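Local coordinates for serine-rich secreted cell wall anchored (LPXTG-motif ) protein (Lactobacillus reuteri ATCC 53608, PDB 5NXK) that probably acts as a cell-wall-anchored adhesin, its beta-solenoid binding region helping the bacterium attach to its host in the gut, at residues A162-N167 with D187-T192; S201-G206 with I223-G228. All coordinates share one frame; numbering follows the deposited sequence.

Interaction 1 (A162-N167 with D187-T192); sequences ALYVSN and DMWLLT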
loop_
_atom_site.group_PDB
_atom_site.type_symbol
_atom_site.label_atom_id
_atom_site.label_comp_id
_atom_site.label_asym_id
_atom_site.label_seq_id
_atom_site.Cartn_x
_atom_site.Cartn_y
_atom_site.Cartn_z
ATOM N N ALA A 162 -3.395 -2.090 -6.667
ATOM C CA ALA A 162 -3.925 -2.488 -5.357
ATOM C C ALA A 162 -3.555 -1.500 -4.257
ATOM O O ALA A 162 -4.303 -1.321 -3.302
ATOM C CB ALA A 162 -3.427 -3.865 -4.991
ATOM N N LEU A 163 -2.382 -0.884 -4.380
ATOM C CA LEU A 163 -1.887 0.041 -3.360
ATOM C C LEU A 163 -1.285 1.262 -4.046
ATOM O O LEU A 163 -0.343 1.136 -4.834
ATOM C CB LEU A 163 -0.837 -0.634 -2.466
ATOM C CG LEU A 163 -1.273 -1.806 -1.584
ATOM C CD1 LEU A 163 -0.065 -2.488 -0.947
ATOM C CD2 LEU A 163 -2.255 -1.362 -0.491
ATOM N N TYR A 164 -1.818 2.443 -3.744
ATOM C CA TYR A 164 -1.318 3.671 -4.357
ATOM C C TYR A 164 -0.855 4.579 -3.228
ATOM O O TYR A 164 -1.573 5.481 -2.787
ATOM C CB TYR A 164 -2.408 4.325 -5.207
ATOM C CG TYR A 164 -1.973 5.432 -6.130
ATOM C CD1 TYR A 164 -1.197 5.157 -7.255
ATOM C CD2 TYR A 164 -2.372 6.756 -5.906
ATOM C CE1 TYR A 164 -0.816 6.158 -8.120
ATOM C CE2 TYR A 164 -1.999 7.777 -6.781
ATOM C CZ TYR A 164 -1.222 7.466 -7.884
ATOM O OH TYR A 164 -0.832 8.443 -8.769
ATOM N N VAL A 165 0.364 4.316 -2.768
ATOM C CA VAL A 165 0.917 4.950 -1.585
ATOM C C VAL A 165 2.119 5.750 -2.044
ATOM O O VAL A 165 3.079 5.189 -2.574
ATOM C CB VAL A 165 1.342 3.915 -0.527
ATOM C CG1 VAL A 165 2.003 4.609 0.673
ATOM C CG2 VAL A 165 0.147 3.062 -0.098
ATOM N N SER A 166 2.075 7.060 -1.842
ATOM C CA SER A 166 3.019 7.915 -2.541
ATOM C C SER A 166 4.487 7.629 -2.216
ATOM O O SER A 166 5.320 7.528 -3.128
ATOM C CB SER A 166 2.699 9.381 -2.241
ATOM O OG SER A 166 3.487 10.223 -3.060
ATOM N N ASN A 167 4.823 7.513 -0.934
ATOM C CA ASN A 167 6.243 7.586 -0.558
ATOM C C ASN A 167 6.889 6.347 0.021
ATOM O O ASN A 167 8.072 6.098 -0.231
ATOM C CB ASN A 167 6.450 8.727 0.431
ATOM C CG ASN A 167 5.952 10.034 -0.115
ATOM O OD1 ASN A 167 4.915 10.528 0.320
ATOM N ND2 ASN A 167 6.654 10.580 -1.108
ATOM N N ASP A 187 0.608 -4.362 -8.088
ATOM C CA ASP A 187 0.447 -4.683 -6.665
ATOM C C ASP A 187 0.755 -3.468 -5.779
ATOM O O ASP A 187 0.002 -3.158 -4.858
ATOM C CB ASP A 187 1.340 -5.857 -6.245
ATOM C CG ASP A 187 0.998 -7.171 -6.968
ATOM O OD1 ASP A 187 -0.130 -7.321 -7.492
ATOM O OD2 ASP A 187 1.874 -8.066 -6.999
ATOM N N MET A 188 1.867 -2.787 -6.056
ATOM C CA MET A 188 2.257 -1.598 -5.281
ATOM C C MET A 188 2.683 -0.501 -6.234
ATOM O O MET A 188 3.649 -0.672 -6.973
ATOM C CB MET A 188 3.415 -1.899 -4.331
ATOM C CG MET A 188 3.111 -2.883 -3.214
ATOM S SD MET A 188 4.624 -3.222 -2.266
ATOM C CE MET A 188 3.970 -4.244 -0.948
ATOM N N TRP A 189 1.979 0.624 -6.219
ATOM C CA TRP A 189 2.338 1.741 -7.069
ATOM C C TRP A 189 2.656 2.934 -6.183
ATOM O O TRP A 189 1.769 3.483 -5.534
ATOM C CB TRP A 189 1.202 2.095 -8.042
ATOM C CG TRP A 189 1.616 3.026 -9.143
ATOM C CD1 TRP A 189 2.825 3.643 -9.284
ATOM C CD2 TRP A 189 0.834 3.415 -10.285
ATOM N NE1 TRP A 189 2.842 4.395 -10.428
ATOM C CE2 TRP A 189 1.636 4.271 -11.063
ATOM C CE3 TRP A 189 -0.466 3.126 -10.718
ATOM C CZ2 TRP A 189 1.180 4.843 -12.254
ATOM C CZ3 TRP A 189 -0.912 3.690 -11.902
ATOM C CH2 TRP A 189 -0.094 4.537 -12.656
ATOM N N LEU A 190 3.926 3.324 -6.162
ATOM C CA LEU A 190 4.373 4.452 -5.360
ATOM C C LEU A 190 4.816 5.537 -6.324
ATOM O O LEU A 190 5.777 5.363 -7.074
ATOM C CB LEU A 190 5.509 4.066 -4.414
ATOM C CG LEU A 190 5.240 2.976 -3.362
ATOM C CD1 LEU A 190 5.442 1.569 -3.928
ATOM C CD2 LEU A 190 6.091 3.192 -2.105
ATOM N N LEU A 191 4.086 6.645 -6.309
ATOM C CA LEU A 191 4.292 7.736 -7.254
ATOM C C LEU A 191 4.359 9.066 -6.502
ATOM O O LEU A 191 3.601 9.284 -5.557
ATOM C CB LEU A 191 3.150 7.759 -8.290
ATOM C CG LEU A 191 3.135 8.812 -9.410
ATOM C CD1 LEU A 191 2.535 8.218 -10.703
ATOM C CD2 LEU A 191 2.365 10.083 -8.983
ATOM N N THR A 192 5.259 9.951 -6.909
ATOM C CA THR A 192 5.190 11.327 -6.428
ATOM C C THR A 192 4.964 12.238 -7.623
ATOM O O THR A 192 5.429 11.970 -8.719
ATOM C CB THR A 192 6.466 11.761 -5.668
ATOM O OG1 THR A 192 7.555 11.897 -6.597
ATOM C CG2 THR A 192 6.850 10.720 -4.613
#
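The phenol ring of Y164 stands edge-on to the indole of W189 in a T-shaped pair, the planes at 84° and the tyrosine centroid 5.4 Å from that of the five-membered ring. CE1 of Y164 sits over one indole face, displaced toward the rim, and comes within 3.9 Å of W189 CD2, which lies in the plane of the phenol at its edge. Both residues carry CG anti to the backbone N (chi1 -168° and -167°), which sends the two side chains out alongside each other. At the far end of the phenol, the hydroxyl OH of Y164 lies 3.6 Å from L191 CD2. The indole N-H of W189 is taken up by D226 OD2, outside the two segments. Behind the rings the backbones run roughly parallel, and W189 N donates to L163 O at 2.8 Å. Further along, S166 OG donates to L191 O at 2.7 Å, tilted from the carbonyl plane, where the chain of 162-167 has left strand form. Opposite the rings, L163 CD1 rests against M188 CG (3.9 Å). Like residues stacked at successive levels, aromatic on aromatic and apolar on apolar, form side-chain ladders characteristic of parallel beta-solenoids of the pectate lyase-like family.

Interaction 2 (S201-G206 with I223-G228); sequences STVTVG and IKLDGG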
loop_
_atom_site.group_PDB
_atom_site.type_symbol
_atom_site.label_atom_id
_atom_site.label_comp_id
_atom_site.label_asym_id
_atom_site.label_seq_id
_atom_site.Cartn_x
_atom_site.Cartn_y
_atom_site.Cartn_z
ATOM N N SER A 201 10.123 7.624 -3.370
ATOM C CA SER A 201 9.241 6.458 -3.329
ATOM C C SER A 201 10.051 5.221 -2.955
ATOM O O SER A 201 10.964 4.832 -3.684
ATOM C CB SER A 201 8.543 6.248 -4.677
ATOM O OG SER A 201 7.646 7.312 -4.960
ATOM N N THR A 202 9.662 4.563 -1.865
ATOM C CA THR A 202 10.471 3.487 -1.276
ATOM C C THR A 202 9.652 2.304 -0.796
ATOM O O THR A 202 8.652 2.487 -0.128
ATOM C CB THR A 202 11.282 4.007 -0.073
ATOM O OG1 THR A 202 12.181 5.021 -0.520
ATOM C CG2 THR A 202 12.093 2.893 0.567
ATOM N N VAL A 203 10.067 1.097 -1.166
ATOM C CA VAL A 203 9.564 -0.127 -0.540
ATOM C C VAL A 203 10.693 -0.776 0.233
ATOM O O VAL A 203 11.785 -0.954 -0.313
ATOM C CB VAL A 203 9.015 -1.119 -1.569
ATOM C CG1 VAL A 203 8.577 -2.438 -0.882
ATOM C CG2 VAL A 203 7.854 -0.481 -2.335
ATOM N N THR A 204 10.469 -1.090 1.506
ATOM C CA THR A 204 11.499 -1.802 2.270
ATOM C C THR A 204 10.946 -3.123 2.776
ATOM O O THR A 204 9.751 -3.238 3.037
ATOM C CB THR A 204 12.015 -1.008 3.488
ATOM O OG1 THR A 204 10.960 -0.884 4.459
ATOM C CG2 THR A 204 12.475 0.373 3.070
ATOM N N VAL A 205 11.802 -4.129 2.861
ATOM C CA VAL A 205 11.438 -5.381 3.504
ATOM C C VAL A 205 12.417 -5.576 4.671
ATOM O O VAL A 205 13.629 -5.676 4.458
ATOM C CB VAL A 205 11.490 -6.572 2.523
ATOM C CG1 VAL A 205 11.050 -7.863 3.222
ATOM C CG2 VAL A 205 10.611 -6.300 1.299
ATOM N N GLY A 206 11.909 -5.598 5.903
ATOM C CA GLY A 206 12.780 -5.537 7.073
ATOM C C GLY A 206 13.529 -6.833 7.376
ATOM O O GLY A 206 13.275 -7.872 6.746
ATOM N N ILE A 223 5.812 -4.086 -8.375
ATOM C CA ILE A 223 6.148 -2.811 -7.758
ATOM C C ILE A 223 6.481 -1.789 -8.835
ATOM O O ILE A 223 7.352 -2.004 -9.668
ATOM C CB ILE A 223 7.338 -2.931 -6.786
ATOM C CG1 ILE A 223 7.052 -3.961 -5.686
ATOM C CG2 ILE A 223 7.664 -1.571 -6.156
ATOM C CD1 ILE A 223 8.268 -4.209 -4.766
ATOM N N LYS A 224 5.750 -0.686 -8.837
ATOM C CA LYS A 224 6.049 0.386 -9.754
ATOM C C LYS A 224 6.455 1.606 -8.945
ATOM O O LYS A 224 5.694 2.089 -8.101
ATOM C CB LYS A 224 4.857 0.697 -10.672
ATOM C CG LYS A 224 5.256 1.644 -11.783
ATOM C CD LYS A 224 4.127 2.048 -12.717
ATOM C CE LYS A 224 4.715 2.881 -13.854
ATOM N NZ LYS A 224 4.257 2.436 -15.182
ATOM N N LEU A 225 7.666 2.084 -9.200
ATOM C CA LEU A 225 8.257 3.174 -8.432
ATOM C C LEU A 225 8.359 4.404 -9.346
ATOM O O LEU A 225 9.017 4.349 -10.389
ATOM C CB LEU A 225 9.638 2.763 -7.898
ATOM C CG LEU A 225 9.701 1.571 -6.923
ATOM C CD1 LEU A 225 11.153 1.162 -6.633
ATOM C CD2 LEU A 225 8.939 1.837 -5.619
ATOM N N ASP A 226 7.675 5.487 -8.975
ATOM C CA ASP A 226 7.635 6.706 -9.777
ATOM C C ASP A 226 7.932 7.944 -8.919
ATOM O O ASP A 226 7.223 8.950 -9.004
ATOM C CB ASP A 226 6.270 6.849 -10.465
ATOM C CG ASP A 226 6.152 5.992 -11.726
ATOM O OD1 ASP A 226 7.119 5.951 -12.523
ATOM O OD2 ASP A 226 5.102 5.334 -11.903
ATOM N N GLY A 227 8.947 7.839 -8.061
ATOM C CA GLY A 227 9.467 8.966 -7.294
ATOM C C GLY A 227 10.166 9.998 -8.169
ATOM O O GLY A 227 10.946 9.636 -9.056
ATOM N N GLY A 228 9.895 11.280 -7.928
ATOM C CA GLY A 228 10.516 12.336 -8.715
ATOM C C GLY A 228 12.017 12.497 -8.516
ATOM O O GLY A 228 12.709 12.933 -9.433
#
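Strands 201-205 and 223-226 face each other without pairing: their axes approach to 7.1 Å and run at 147°, closer to antiparallel than parallel. The segments converge at one end, where G227 follows the strand and its CA is 4.7 Å from that of S201, and diverge toward the other, where the CA atoms of V203 and I223 are 8.4 Å apart. The side chains of S201 and V203 leave one strand toward the other, and those of I223 and L225 come back to meet them. CG2 of V203 and CG2 of I223 meet tip to tip at 4.0 Å. With chi1 at 176°, V203 turns CG1 anti to its own nitrogen and leaves CG2 beside that nitrogen; the same CG2 lies 4.2 Å from L225 CD2, the two side chains crossing at about a right angle. One methyl of V203 therefore bridges two residues of the facing strand, and the contact there is purely apolar. At the converging end S201 lays its hydroxyl against the glycine backbone in van der Waals contact, OG 3.4 Å from G227 CA. That hydroxyl is hydrogen-bonded to S166 O, so the polar atom buried there is satisfied. L190 of strand 186-191 packs on both V203 and L225, and strand 230-235 borders the contact on the other side, pairing with S201 and V203 through its backbone and placing F233 against I223 and N231 against L225.

Overall arrangement
Interaction 1 closes before interaction 2 opens along the chain, and their centres are about 8 Å apart. Strand 186-191 supplies the second segment of interaction 1 and neighbours strand 221-226 in a parallel sheet of four, while strand 200-205 belongs to the long sheet of eleven. Interaction 1 thus joins segments at successive levels of the solenoid, whereas interaction 2 spans its interior between two sheets. Probable backbone hydrogen bonds tie them, from D226 N to L190 O and from T202 N to N167 O, both 2.7 Å long. Stacking along the axis and packing across it together build the elongated body of this probable adhesin.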